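Local atomic coordinates of sarcosine oxidase (Pyrococcus horikoshii, PDB entry 1Y56), a protein that probably oxidises L-proline as the flavin-carrying beta subunit of a dye-linked L-proline dehydrogenase. Residues 224-229 with 301-306; 272-277 with 305-310; 319-324 with 365-370. One frame throughout, in Å; residues are numbered along the deposited sequence.

Contact 1: residues 224-229 with 301-306. With FMN (flavin mononucleotide), chain E.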
loop_
_atom_site.group_PDB
_atom_site.type_symbol
_atom_site.label_atom_id
_atom_site.label_comp_id
_atom_site.label_asym_id
_atom_site.label_seq_id
_atom_site.Cartn_x
_atom_site.Cartn_y
_atom_site.Cartn_z
ATOM N N LYS B 224 -17.971 -17.081 -33.308
ATOM C CA LYS B 224 -16.542 -17.165 -33.383
ATOM C C LYS B 224 -16.133 -18.182 -34.422
ATOM O O LYS B 224 -16.367 -19.368 -34.249
ATOM C CB LYS B 224 -15.963 -17.538 -32.027
ATOM C CG LYS B 224 -14.470 -17.291 -31.942
ATOM C CD LYS B 224 -13.986 -17.233 -30.505
ATOM C CE LYS B 224 -13.644 -18.608 -29.950
ATOM N NZ LYS B 224 -12.964 -18.434 -28.640
ATOM N N HIS B 225 -15.550 -17.695 -35.518
ATOM C CA HIS B 225 -14.814 -18.544 -36.472
ATOM C C HIS B 225 -13.311 -18.294 -36.357
ATOM O O HIS B 225 -12.895 -17.273 -35.796
ATOM C CB HIS B 225 -15.343 -18.385 -37.900
ATOM C CG HIS B 225 -16.606 -19.158 -38.147
ATOM N ND1 HIS B 225 -17.836 -18.750 -37.663
ATOM C CD2 HIS B 225 -16.825 -20.337 -38.782
ATOM C CE1 HIS B 225 -18.758 -19.633 -38.009
ATOM N NE2 HIS B 225 -18.172 -20.603 -38.691
ATOM N N GLN B 226 -12.506 -19.237 -36.828
ATOM C CA GLN B 226 -11.059 -19.156 -36.636
ATOM C C GLN B 226 -10.243 -19.422 -37.901
ATOM O O GLN B 226 -10.737 -20.005 -38.873
ATOM C CB GLN B 226 -10.608 -20.088 -35.506
ATOM C CG GLN B 226 -11.102 -19.680 -34.113
ATOM C CD GLN B 226 -10.558 -20.577 -33.015
ATOM O OE1 GLN B 226 -9.369 -20.529 -32.696
ATOM N NE2 GLN B 226 -11.421 -21.406 -32.436
ATOM N N ALA B 227 -8.991 -18.978 -37.893
ATOM C CA ALA B 227 -8.098 -19.227 -39.015
ATOM C C ALA B 227 -6.687 -19.553 -38.553
ATOM O O ALA B 227 -6.303 -19.260 -37.418
ATOM C CB ALA B 227 -8.103 -18.048 -40.005
ATOM N N VAL B 228 -5.930 -20.181 -39.446
ATOM C CA VAL B 228 -4.524 -20.489 -39.220
ATOM C C VAL B 228 -3.685 -19.886 -40.352
ATOM O O VAL B 228 -4.185 -19.640 -41.447
ATOM C CB VAL B 228 -4.313 -22.015 -39.099
ATOM C CG1 VAL B 228 -4.637 -22.711 -40.408
ATOM C CG2 VAL B 228 -2.911 -22.346 -38.628
ATOM N N ILE B 229 -2.419 -19.614 -40.071
ATOM C CA ILE B 229 -1.472 -19.243 -41.116
ATOM C C ILE B 229 -0.212 -20.088 -40.940
ATOM O O ILE B 229 0.272 -20.271 -39.818
ATOM C CB ILE B 229 -1.144 -17.711 -41.109
ATOM C CG1 ILE B 229 -0.268 -17.330 -42.295
ATOM C CG2 ILE B 229 -0.466 -17.271 -39.787
ATOM C CD1 ILE B 229 -0.953 -17.478 -43.593
ATOM N N LEU B 301 2.400 -20.828 -37.669
ATOM C CA LEU B 301 2.986 -19.639 -37.042
ATOM C C LEU B 301 2.084 -18.985 -36.013
ATOM O O LEU B 301 2.533 -18.652 -34.922
ATOM C CB LEU B 301 3.380 -18.597 -38.089
ATOM C CG LEU B 301 4.546 -18.964 -39.006
ATOM C CD1 LEU B 301 4.863 -17.805 -39.933
ATOM C CD2 LEU B 301 5.781 -19.387 -38.216
ATOM N N ARG B 302 0.819 -18.802 -36.378
ATOM C CA ARG B 302 -0.169 -18.117 -35.558
ATOM C C ARG B 302 -1.565 -18.615 -35.937
ATOM O O ARG B 302 -1.778 -19.186 -37.010
ATOM C CB ARG B 302 -0.059 -16.588 -35.746
ATOM C CG ARG B 302 -1.230 -15.748 -35.175
ATOM C CD ARG B 302 -1.006 -14.229 -35.312
ATOM N NE ARG B 302 -0.175 -13.738 -34.218
ATOM C CZ ARG B 302 -0.564 -12.890 -33.265
ATOM N NH1 ARG B 302 0.298 -12.541 -32.315
ATOM N NH2 ARG B 302 -1.791 -12.376 -33.257
ATOM N N THR B 303 -2.504 -18.382 -35.028
ATOM C CA THR B 303 -3.908 -18.697 -35.206
ATOM C C THR B 303 -4.678 -17.470 -34.733
ATOM O O THR B 303 -4.229 -16.800 -33.803
ATOM C CB THR B 303 -4.262 -19.891 -34.329
ATOM O OG1 THR B 303 -3.830 -21.087 -34.982
ATOM C CG2 THR B 303 -5.743 -19.985 -34.095
ATOM N N TRP B 304 -5.807 -17.152 -35.368
ATOM C CA TRP B 304 -6.652 -16.061 -34.875
ATOM C C TRP B 304 -8.156 -16.327 -35.029
ATOM O O TRP B 304 -8.555 -17.380 -35.533
ATOM C CB TRP B 304 -6.258 -14.723 -35.508
ATOM C CG TRP B 304 -6.598 -14.618 -36.943
ATOM C CD1 TRP B 304 -7.690 -14.014 -37.479
ATOM C CD2 TRP B 304 -5.843 -15.127 -38.031
ATOM N NE1 TRP B 304 -7.669 -14.124 -38.842
ATOM C CE2 TRP B 304 -6.540 -14.803 -39.209
ATOM C CE3 TRP B 304 -4.637 -15.833 -38.130
ATOM C CZ2 TRP B 304 -6.073 -15.151 -40.472
ATOM C CZ3 TRP B 304 -4.180 -16.187 -39.379
ATOM C CH2 TRP B 304 -4.894 -15.841 -40.536
ATOM N N ALA B 305 -8.973 -15.371 -34.585
ATOM C CA ALA B 305 -10.424 -15.494 -34.642
ATOM C C ALA B 305 -11.106 -14.216 -35.139
ATOM O O ALA B 305 -10.520 -13.127 -35.121
ATOM C CB ALA B 305 -10.973 -15.881 -33.273
ATOM N N GLY B 306 -12.358 -14.362 -35.570
ATOM C CA GLY B 306 -13.169 -13.239 -36.016
ATOM C C GLY B 306 -14.635 -13.623 -36.028
ATOM O O GLY B 306 -14.993 -14.800 -35.846
HETATM N N1 FMN E . -0.310 -13.495 -38.669
HETATM C C2 FMN E . 0.995 -13.849 -38.731
HETATM O O2 FMN E . 1.638 -14.037 -37.673
HETATM N N3 FMN E . 1.615 -14.005 -39.917
HETATM C C4 FMN E . 0.942 -13.807 -41.068
HETATM O O4 FMN E . 1.528 -13.953 -42.162
HETATM C C4A FMN E . -0.409 -13.439 -41.032
HETATM N N5 FMN E . -1.114 -13.230 -42.177
HETATM C C5A FMN E . -2.426 -12.872 -42.166
HETATM C C6 FMN E . -3.099 -12.671 -43.376
HETATM C C7 FMN E . -4.446 -12.300 -43.394
HETATM C C7M FMN E . -5.115 -12.094 -44.737
HETATM C C8 FMN E . -5.120 -12.131 -42.175
HETATM C C8M FMN E . -6.551 -11.743 -42.118
HETATM C C9 FMN E . -4.449 -12.327 -40.965
HETATM C C9A FMN E . -3.101 -12.702 -40.949
HETATM N N10 FMN E . -2.383 -12.908 -39.740
HETATM C C10 FMN E . -1.025 -13.286 -39.790
HETATM C "C1'" FMN E . -3.022 -12.775 -38.441
HETATM C "C2'" FMN E . -2.992 -11.356 -37.936
HETATM O "O2'" FMN E . -2.051 -11.311 -36.848
HETATM C "C3'" FMN E . -4.448 -11.010 -37.576
HETATM O "O3'" FMN E . -4.772 -9.641 -37.878
HETATM C "C4'" FMN E . -4.724 -11.290 -36.134
HETATM O "O4'" FMN E . -4.013 -12.088 -35.536
HETATM C "C5'" FMN E . -5.866 -10.580 -35.438
HETATM O "O5'" FMN E . -5.349 -9.928 -34.282
HETATM P P FMN E . -5.288 -10.684 -32.860
HETATM O O1P FMN E . -6.725 -10.662 -32.406
HETATM O O2P FMN E . -4.334 -9.842 -32.054
HETATM O O3P FMN E . -4.775 -12.073 -33.116
#
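With CG set between the backbone N and the carbonyl carbon (chi1 70°), the indole of Trp304 swings back across the neighbouring strand and over Ala227, its hydrogen-bonded partner in the antiparallel pair. The methyl of Ala227 sits over one face of the six-membered ring, CB 3.8 Å from its centroid and 22° off the normal, a CH-pi contact. The opposite face receives the FMN, whose C9 comes within 3.3 Å of Trp304 CZ2, while ribityl C1' lies above the same face toward the rim. Ile229 CB meets the ring edge in plane, 3.8 Å from Trp304 CZ3. Trp304 NE1 is bonded to the carbonyl of Arg46, which fixes the ring from a further side. Exchanging Trp304 for an alanine would probably open a gap between Ala227 and the flavin, leaving the face of the isoalloxazine without its support and Arg46 O without this donor. Arg302, with CG trans to N (chi1 168°), projects from the same face of the sheet as Trp304 and bends at chi3 to lay NH2 against the ligand: NH2 donates to FMN O4' at 3.2 Å and lies 3.0 Å from O3P, with the phosphorus in the guanidinium plane at its edge. NE and NH1 are hydrogen-bonded to the chain of another protein. The backbone frame is regular: Ala227 N to Trp304 O (2.9 Å) and the reciprocal Trp304 N to Ala227 O join this pair in both directions, and Ile229 N reaches Arg302 O. On the other face, Gln226, Val228 and Thr303 turn toward helix 278-291. Strands 221-230 and 299-310 thus form an antiparallel sheet edge within this chain, whose Ile229, Arg302 and Trp304 line the FMN pocket at a subunit interface.

Contact 2: residues 272-277 with 305-310. With FAD (flavin-adenine dinucleotide), chain I.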
loop_
_atom_site.group_PDB
_atom_site.type_symbol
_atom_site.label_atom_id
_atom_site.label_comp_id
_atom_site.label_asym_id
_atom_site.label_seq_id
_atom_site.Cartn_x
_atom_site.Cartn_y
_atom_site.Cartn_z
ATOM N N TYR B 272 -19.089 -12.628 -28.464
ATOM C CA TYR B 272 -18.233 -11.554 -28.994
ATOM C C TYR B 272 -16.761 -11.829 -28.704
ATOM O O TYR B 272 -15.892 -11.072 -29.124
ATOM C CB TYR B 272 -18.624 -10.170 -28.458
ATOM C CG TYR B 272 -19.772 -9.501 -29.184
ATOM C CD1 TYR B 272 -21.041 -9.415 -28.596
ATOM C CD2 TYR B 272 -19.595 -8.948 -30.454
ATOM C CE1 TYR B 272 -22.109 -8.807 -29.254
ATOM C CE2 TYR B 272 -20.657 -8.326 -31.126
ATOM C CZ TYR B 272 -21.914 -8.261 -30.519
ATOM O OH TYR B 272 -22.969 -7.650 -31.174
ATOM N N ASP B 273 -16.501 -12.918 -27.985
ATOM C CA ASP B 273 -15.148 -13.362 -27.639
ATOM C C ASP B 273 -14.318 -13.648 -28.896
ATOM O O ASP B 273 -14.786 -14.337 -29.807
ATOM C CB ASP B 273 -15.258 -14.629 -26.764
ATOM C CG ASP B 273 -13.928 -15.357 -26.570
ATOM O OD1 ASP B 273 -12.928 -14.700 -26.216
ATOM O OD2 ASP B 273 -13.891 -16.596 -26.751
ATOM N N LEU B 274 -13.108 -13.100 -28.967
ATOM C CA LEU B 274 -12.136 -13.591 -29.947
ATOM C C LEU B 274 -11.260 -14.644 -29.250
ATOM O O LEU B 274 -11.799 -15.504 -28.535
ATOM C CB LEU B 274 -11.350 -12.457 -30.609
ATOM C CG LEU B 274 -12.096 -11.636 -31.693
ATOM C CD1 LEU B 274 -13.267 -12.404 -32.318
ATOM C CD2 LEU B 274 -12.567 -10.252 -31.230
ATOM N N THR B 275 -9.944 -14.601 -29.422
ATOM C CA THR B 275 -9.059 -15.592 -28.738
ATOM C C THR B 275 -9.207 -17.049 -29.246
ATOM O O THR B 275 -10.230 -17.716 -29.032
ATOM C CB THR B 275 -9.106 -15.557 -27.140
ATOM O OG1 THR B 275 -10.266 -16.236 -26.665
ATOM C CG2 THR B 275 -9.080 -14.114 -26.574
ATOM N N PRO B 276 -8.178 -17.531 -29.947
ATOM C CA PRO B 276 -8.199 -18.854 -30.540
ATOM C C PRO B 276 -8.219 -19.993 -29.522
ATOM O O PRO B 276 -7.920 -19.787 -28.354
ATOM C CB PRO B 276 -6.916 -18.881 -31.369
ATOM C CG PRO B 276 -6.064 -17.824 -30.817
ATOM C CD PRO B 276 -6.946 -16.792 -30.268
ATOM N N THR B 277 -8.565 -21.191 -29.979
ATOM C CA THR B 277 -8.687 -22.337 -29.094
ATOM C C THR B 277 -7.789 -23.492 -29.542
ATOM O O THR B 277 -7.593 -23.703 -30.732
ATOM C CB THR B 277 -10.172 -22.796 -28.984
ATOM O OG1 THR B 277 -10.529 -23.614 -30.106
ATOM C CG2 THR B 277 -11.101 -21.588 -28.929
ATOM N N ALA B 305 -8.973 -15.371 -34.585
ATOM C CA ALA B 305 -10.424 -15.494 -34.642
ATOM C C ALA B 305 -11.106 -14.216 -35.139
ATOM O O ALA B 305 -10.520 -13.127 -35.121
ATOM C CB ALA B 305 -10.973 -15.881 -33.273
ATOM N N GLY B 306 -12.358 -14.362 -35.570
ATOM C CA GLY B 306 -13.169 -13.239 -36.016
ATOM C C GLY B 306 -14.635 -13.623 -36.028
ATOM O O GLY B 306 -14.993 -14.800 -35.846
ATOM N N TYR B 307 -15.485 -12.630 -36.255
ATOM C CA TYR B 307 -16.923 -12.843 -36.239
ATOM C C TYR B 307 -17.470 -13.261 -37.600
ATOM O O TYR B 307 -17.115 -12.682 -38.625
ATOM C CB TYR B 307 -17.641 -11.565 -35.806
ATOM C CG TYR B 307 -17.143 -10.954 -34.524
ATOM C CD1 TYR B 307 -16.730 -11.749 -33.454
ATOM C CD2 TYR B 307 -17.120 -9.575 -34.364
ATOM C CE1 TYR B 307 -16.280 -11.177 -32.269
ATOM C CE2 TYR B 307 -16.680 -8.996 -33.193
ATOM C CZ TYR B 307 -16.260 -9.799 -32.149
ATOM O OH TYR B 307 -15.824 -9.213 -30.981
ATOM N N TYR B 308 -18.321 -14.276 -37.612
ATOM C CA TYR B 308 -19.301 -14.373 -38.669
ATOM C C TYR B 308 -20.506 -13.682 -38.046
ATOM O O TYR B 308 -20.822 -13.925 -36.879
ATOM C CB TYR B 308 -19.655 -15.827 -38.954
ATOM C CG TYR B 308 -18.771 -16.592 -39.926
ATOM C CD1 TYR B 308 -17.460 -16.177 -40.236
ATOM C CD2 TYR B 308 -19.246 -17.780 -40.510
ATOM C CE1 TYR B 308 -16.654 -16.925 -41.125
ATOM C CE2 TYR B 308 -18.465 -18.532 -41.379
ATOM C CZ TYR B 308 -17.174 -18.108 -41.691
ATOM O OH TYR B 308 -16.431 -18.881 -42.565
ATOM N N ALA B 309 -21.155 -12.794 -38.789
ATOM C CA ALA B 309 -22.435 -12.242 -38.356
ATOM C C ALA B 309 -23.536 -13.068 -39.006
ATOM O O ALA B 309 -23.941 -12.791 -40.143
ATOM C CB ALA B 309 -22.558 -10.781 -38.724
ATOM N N LYS B 310 -24.002 -14.091 -38.281
ATOM C CA LYS B 310 -24.929 -15.090 -38.818
ATOM C C LYS B 310 -26.410 -14.710 -38.742
ATOM O O LYS B 310 -26.865 -14.176 -37.730
ATOM C CB LYS B 310 -24.708 -16.432 -38.120
ATOM C CG LYS B 310 -23.601 -17.287 -38.737
ATOM C CD LYS B 310 -23.663 -18.750 -38.278
ATOM C CE LYS B 310 -24.886 -19.491 -38.840
ATOM N NZ LYS B 310 -24.972 -20.901 -38.341
HETATM P PA FAD I . -16.991 -5.377 -40.442
HETATM O O1A FAD I . -17.012 -5.970 -39.065
HETATM O O2A FAD I . -15.746 -5.541 -41.273
HETATM O O5B FAD I . -17.402 -3.830 -40.334
HETATM C C5B FAD I . -18.298 -3.374 -39.334
HETATM C C4B FAD I . -17.648 -2.166 -38.689
HETATM O O4B FAD I . -18.624 -1.455 -37.937
HETATM C C3B FAD I . -16.527 -2.537 -37.720
HETATM O O3B FAD I . -15.272 -2.042 -38.216
HETATM C C2B FAD I . -16.923 -1.879 -36.409
HETATM O O2B FAD I . -15.880 -1.145 -35.787
HETATM C C1B FAD I . -17.966 -0.877 -36.821
HETATM N N9A FAD I . -18.892 -0.562 -35.712
HETATM C C8A FAD I . -19.520 -1.419 -34.885
HETATM N N7A FAD I . -20.250 -0.698 -34.001
HETATM C C5A FAD I . -20.069 0.607 -34.286
HETATM C C6A FAD I . -20.558 1.792 -33.747
HETATM N N6A FAD I . -21.416 1.769 -32.696
HETATM N N1A FAD I . -20.173 2.967 -34.281
HETATM C C2A FAD I . -19.324 3.016 -35.330
HETATM N N3A FAD I . -18.835 1.891 -35.875
HETATM C C4A FAD I . -19.206 0.683 -35.368
HETATM N N1 FAD I . -15.841 -13.177 -46.314
HETATM C C2 FAD I . -15.595 -13.445 -47.610
HETATM O O2 FAD I . -16.317 -12.917 -48.476
HETATM N N3 FAD I . -14.599 -14.262 -48.004
HETATM C C4 FAD I . -13.774 -14.862 -47.124
HETATM O O4 FAD I . -12.846 -15.612 -47.511
HETATM C C4X FAD I . -13.968 -14.648 -45.765
HETATM N N5 FAD I . -13.185 -15.218 -44.813
HETATM C C5X FAD I . -13.407 -14.968 -43.496
HETATM C C6 FAD I . -12.576 -15.574 -42.546
HETATM C C7 FAD I . -12.768 -15.335 -41.181
HETATM C C7M FAD I . -11.862 -15.998 -40.168
HETATM C C8 FAD I . -13.807 -14.485 -40.775
HETATM C C8M FAD I . -14.061 -14.197 -39.347
HETATM C C9 FAD I . -14.638 -13.882 -41.719
HETATM C C9A FAD I . -14.448 -14.109 -43.082
HETATM N N10 FAD I . -15.266 -13.511 -43.973
HETATM C C10 FAD I . -15.080 -13.742 -45.358
HETATM C "C1'" FAD I . -16.350 -12.651 -43.511
HETATM C "C2'" FAD I . -16.046 -11.205 -43.797
HETATM O "O2'" FAD I . -14.969 -10.823 -42.952
HETATM C "C3'" FAD I . -17.262 -10.385 -43.430
HETATM O "O3'" FAD I . -18.405 -10.887 -44.134
HETATM C "C4'" FAD I . -17.028 -8.930 -43.795
HETATM O "O4'" FAD I . -15.861 -8.408 -43.135
HETATM C "C5'" FAD I . -18.231 -8.086 -43.416
HETATM O "O5'" FAD I . -17.810 -6.740 -43.589
HETATM P P FAD I . -18.586 -5.596 -42.809
HETATM O O1P FAD I . -20.058 -5.872 -42.969
HETATM O O2P FAD I . -17.979 -4.293 -43.243
HETATM O O3P FAD I . -18.221 -5.972 -41.284
#
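Tyr272 and Tyr307 meet at about a right angle: their planes are 84° apart and their centroids 5.6 Å, with the edge of Tyr272 directed at the face of Tyr307, a T-shaped stack. CD2 of Tyr272 supplies that edge and lies 3.8 Å from Tyr307 CZ. Tyr307 CG, anti to its carbonyl carbon (chi1 -52°), carries the ring to the loop, where the phenol also reaches the backbone of Tyr272, Tyr307 OH donating to Tyr272 O at 2.6 Å, in the carbonyl plane and on a lone pair. The side chain of Leu274 also crosses that of Tyr307 at about a right angle; its CD1 stands 3.3 Å from Tyr307 CE1 and its CD2 3.4 Å from Tyr307 OH, while CD1 also touches Gly306 CA at 3.8 Å. One tyrosine is therefore gripped by a ring edge, a carbonyl and a branched aliphatic side chain. The far end of Tyr272 is held separately, its OH bonded to Ala203 O. FAD packs against the strand: its C8M is 3.4 Å from Gly306 C, and Tyr308 turns its ring edge to C8 and C9. The loop before helix 278-291 is thus packed on the strand that lines the FAD pocket of this FAD-dependent oxidoreductase, beside the dimethylbenzene end of the isoalloxazine.

Contact 3: residues 319-324 with 365-370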
loop_
_atom_site.group_PDB
_atom_site.type_symbol
_atom_site.label_atom_id
_atom_site.label_comp_id
_atom_site.label_asym_id
_atom_site.label_seq_id
_atom_site.Cartn_x
_atom_site.Cartn_y
_atom_site.Cartn_z
ATOM N N GLY B 319 -31.733 -3.939 -47.000
ATOM C CA GLY B 319 -32.950 -3.260 -47.427
ATOM C C GLY B 319 -33.288 -1.987 -46.670
ATOM O O GLY B 319 -32.584 -1.597 -45.730
ATOM N N ARG B 320 -34.359 -1.329 -47.111
ATOM C CA ARG B 320 -34.921 -0.181 -46.404
ATOM C C ARG B 320 -35.804 -0.672 -45.265
ATOM O O ARG B 320 -36.622 -1.580 -45.446
ATOM C CB ARG B 320 -35.742 0.696 -47.359
ATOM C CG ARG B 320 -36.581 1.766 -46.669
ATOM C CD ARG B 320 -35.783 3.029 -46.281
ATOM N NE ARG B 320 -36.475 3.823 -45.263
ATOM C CZ ARG B 320 -37.556 4.572 -45.485
ATOM N NH1 ARG B 320 -38.126 5.248 -44.495
ATOM N NH2 ARG B 320 -38.085 4.644 -46.697
ATOM N N ILE B 321 -35.623 -0.084 -44.091
ATOM C CA ILE B 321 -36.563 -0.270 -43.010
ATOM C C ILE B 321 -37.527 0.900 -43.088
ATOM O O ILE B 321 -37.127 2.070 -43.008
ATOM C CB ILE B 321 -35.863 -0.332 -41.654
ATOM C CG1 ILE B 321 -34.832 -1.475 -41.642
ATOM C CG2 ILE B 321 -36.892 -0.431 -40.516
ATOM C CD1 ILE B 321 -35.401 -2.869 -41.863
ATOM N N GLU B 322 -38.801 0.564 -43.254
ATOM C CA GLU B 322 -39.822 1.529 -43.657
ATOM C C GLU B 322 -40.351 2.403 -42.510
ATOM O O GLU B 322 -40.698 3.576 -42.717
ATOM C CB GLU B 322 -40.975 0.792 -44.342
ATOM C CG GLU B 322 -41.592 1.550 -45.504
ATOM C CD GLU B 322 -40.735 1.512 -46.774
ATOM O OE1 GLU B 322 -40.209 0.425 -47.111
ATOM O OE2 GLU B 322 -40.603 2.567 -47.440
ATOM N N GLU B 323 -40.401 1.828 -41.311
ATOM C CA GLU B 323 -41.007 2.491 -40.153
ATOM C C GLU B 323 -40.080 3.497 -39.474
ATOM O O GLU B 323 -40.525 4.303 -38.651
ATOM C CB GLU B 323 -41.575 1.475 -39.150
ATOM C CG GLU B 323 -40.874 0.126 -39.138
ATOM C CD GLU B 323 -41.252 -0.783 -40.321
ATOM O OE1 GLU B 323 -40.669 -1.878 -40.436
ATOM O OE2 GLU B 323 -42.119 -0.417 -41.140
ATOM N N LEU B 324 -38.798 3.447 -39.814
ATOM C CA LEU B 324 -37.911 4.548 -39.477
ATOM C C LEU B 324 -37.538 5.241 -40.765
ATOM O O LEU B 324 -37.117 4.595 -41.731
ATOM C CB LEU B 324 -36.666 4.088 -38.719
ATOM C CG LEU B 324 -35.726 5.208 -38.242
ATOM C CD1 LEU B 324 -36.456 6.295 -37.458
ATOM C CD2 LEU B 324 -34.590 4.649 -37.408
ATOM N N ASP B 365 -34.283 -9.535 -48.158
ATOM C CA ASP B 365 -35.313 -8.760 -47.472
ATOM C C ASP B 365 -35.176 -8.840 -45.948
ATOM O O ASP B 365 -35.267 -9.925 -45.360
ATOM C CB ASP B 365 -36.705 -9.229 -47.911
ATOM C CG ASP B 365 -37.827 -8.304 -47.443
ATOM O OD1 ASP B 365 -38.990 -8.617 -47.753
ATOM O OD2 ASP B 365 -37.577 -7.274 -46.778
ATOM N N PRO B 366 -34.931 -7.681 -45.312
ATOM C CA PRO B 366 -34.927 -7.498 -43.864
ATOM C C PRO B 366 -36.178 -8.040 -43.187
ATOM O O PRO B 366 -36.118 -8.473 -42.039
ATOM C CB PRO B 366 -34.905 -5.983 -43.717
ATOM C CG PRO B 366 -34.182 -5.513 -44.909
ATOM C CD PRO B 366 -34.586 -6.433 -46.016
ATOM N N TYR B 367 -37.301 -8.011 -43.894
ATOM C CA TYR B 367 -38.563 -8.446 -43.315
ATOM C C TYR B 367 -38.818 -9.954 -43.406
ATOM O O TYR B 367 -39.783 -10.463 -42.823
ATOM C CB TYR B 367 -39.726 -7.657 -43.922
ATOM C CG TYR B 367 -39.670 -6.187 -43.590
ATOM C CD1 TYR B 367 -40.097 -5.709 -42.344
ATOM C CD2 TYR B 367 -39.185 -5.271 -44.513
ATOM C CE1 TYR B 367 -40.045 -4.350 -42.034
ATOM C CE2 TYR B 367 -39.134 -3.914 -44.215
ATOM C CZ TYR B 367 -39.561 -3.456 -42.977
ATOM O OH TYR B 367 -39.488 -2.102 -42.699
ATOM N N ARG B 368 -37.955 -10.679 -44.103
ATOM C CA ARG B 368 -38.238 -12.086 -44.351
ATOM C C ARG B 368 -38.404 -12.912 -43.083
ATOM O O ARG B 368 -39.142 -13.888 -43.082
ATOM C CB ARG B 368 -37.207 -12.723 -45.300
ATOM C CG ARG B 368 -35.822 -12.975 -44.738
ATOM C CD ARG B 368 -34.926 -13.536 -45.830
ATOM N NE ARG B 368 -33.537 -13.731 -45.414
ATOM C CZ ARG B 368 -32.613 -12.771 -45.371
ATOM N NH1 ARG B 368 -32.918 -11.520 -45.695
ATOM N NH2 ARG B 368 -31.381 -13.062 -44.994
ATOM N N PHE B 369 -37.730 -12.508 -42.009
ATOM C CA PHE B 369 -37.601 -13.356 -40.823
ATOM C C PHE B 369 -38.858 -13.361 -39.973
ATOM O O PHE B 369 -39.297 -14.425 -39.527
ATOM C CB PHE B 369 -36.393 -12.949 -39.979
ATOM C CG PHE B 369 -35.108 -12.904 -40.742
ATOM C CD1 PHE B 369 -34.489 -14.075 -41.151
ATOM C CD2 PHE B 369 -34.514 -11.685 -41.048
ATOM C CE1 PHE B 369 -33.301 -14.038 -41.862
ATOM C CE2 PHE B 369 -33.319 -11.633 -41.759
ATOM C CZ PHE B 369 -32.708 -12.811 -42.161
ATOM N N GLU B 370 -39.424 -12.176 -39.753
ATOM C CA GLU B 370 -40.683 -12.061 -39.036
ATOM C C GLU B 370 -41.796 -12.664 -39.877
ATOM O O GLU B 370 -42.633 -13.390 -39.354
ATOM C CB GLU B 370 -40.992 -10.617 -38.626
ATOM C CG GLU B 370 -41.593 -9.716 -39.698
ATOM C CD GLU B 370 -41.880 -8.298 -39.194
ATOM O OE1 GLU B 370 -42.323 -7.462 -40.012
ATOM O OE2 GLU B 370 -41.661 -8.008 -37.992
#
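Hydrogen bonding centres on the phenol of Tyr367, which reaches across to the turn after strand 320-321. Its OH accepts from Glu322 N at 2.8 Å, and the N-H...O angle of 176° makes this bond almost straight. The same oxygen donates to Glu323 OE1 at 2.6 Å. That carboxylate comes from the opposite direction, bent at chi2, and lies at the ring edge with its plane turned 66° from the ring; the phenol approaches OE1 from above the carboxylate plane. A chi1 of -65°, which places CG of Tyr367 anti to its carbonyl carbon, sends the ring out to these partners.

Apolar packing adds a second patch. Ile321 CD1 meets Pro366 CB at 3.7 Å, the two side chains slanting across each other, and the proline rests on the backbone of Gly319, its CG 3.6 Å from Gly319 N. Gly319 has no side chain, consistent with the close seat of the proline ring. Ile329 of strand 327-331 also packs on Pro366.

Bonds within each segment shape the two surfaces. Asp365 OD2 accepts from Tyr367 N at 3.0 Å in an Asx turn, fixing the backbone from which the phenol projects. Arg320 NH1 donates to Leu324 O at 3.0 Å, joining the two ends of the opposite turn, and its NH2 makes a purely charge-based pair with Glu322.

The chemistry implies a hydrogen-bond chain from a backbone amide through one hydroxyl to a carboxylate: donation to Glu323 fixes the proton of the phenol, leaving its oxygen to accept from Glu322 N, and the negative charge would probably strengthen that oxygen as an acceptor.

Overall arrangement
From the N terminus, the chain lays down strands of both sheets before entering strand 221-230. Contact 1 closes a long loop from there to strand 299-310, outermost in the eight-stranded sheet within this chain. Contact 2 opens inside that loop, at 272-277, and both end on the same stretch, sharing Ala305 and Gly306. They also touch directly through the Lys224–Asp273 salt bridge. FMN and FAD lie along one strand, since residues of 299-310 touch both. Contact 3 follows in series, its centre about 33 Å from that of contact 1, and joins the turn after strand 320-321 of the other sheet to the C-terminal segment beyond helix 337-354.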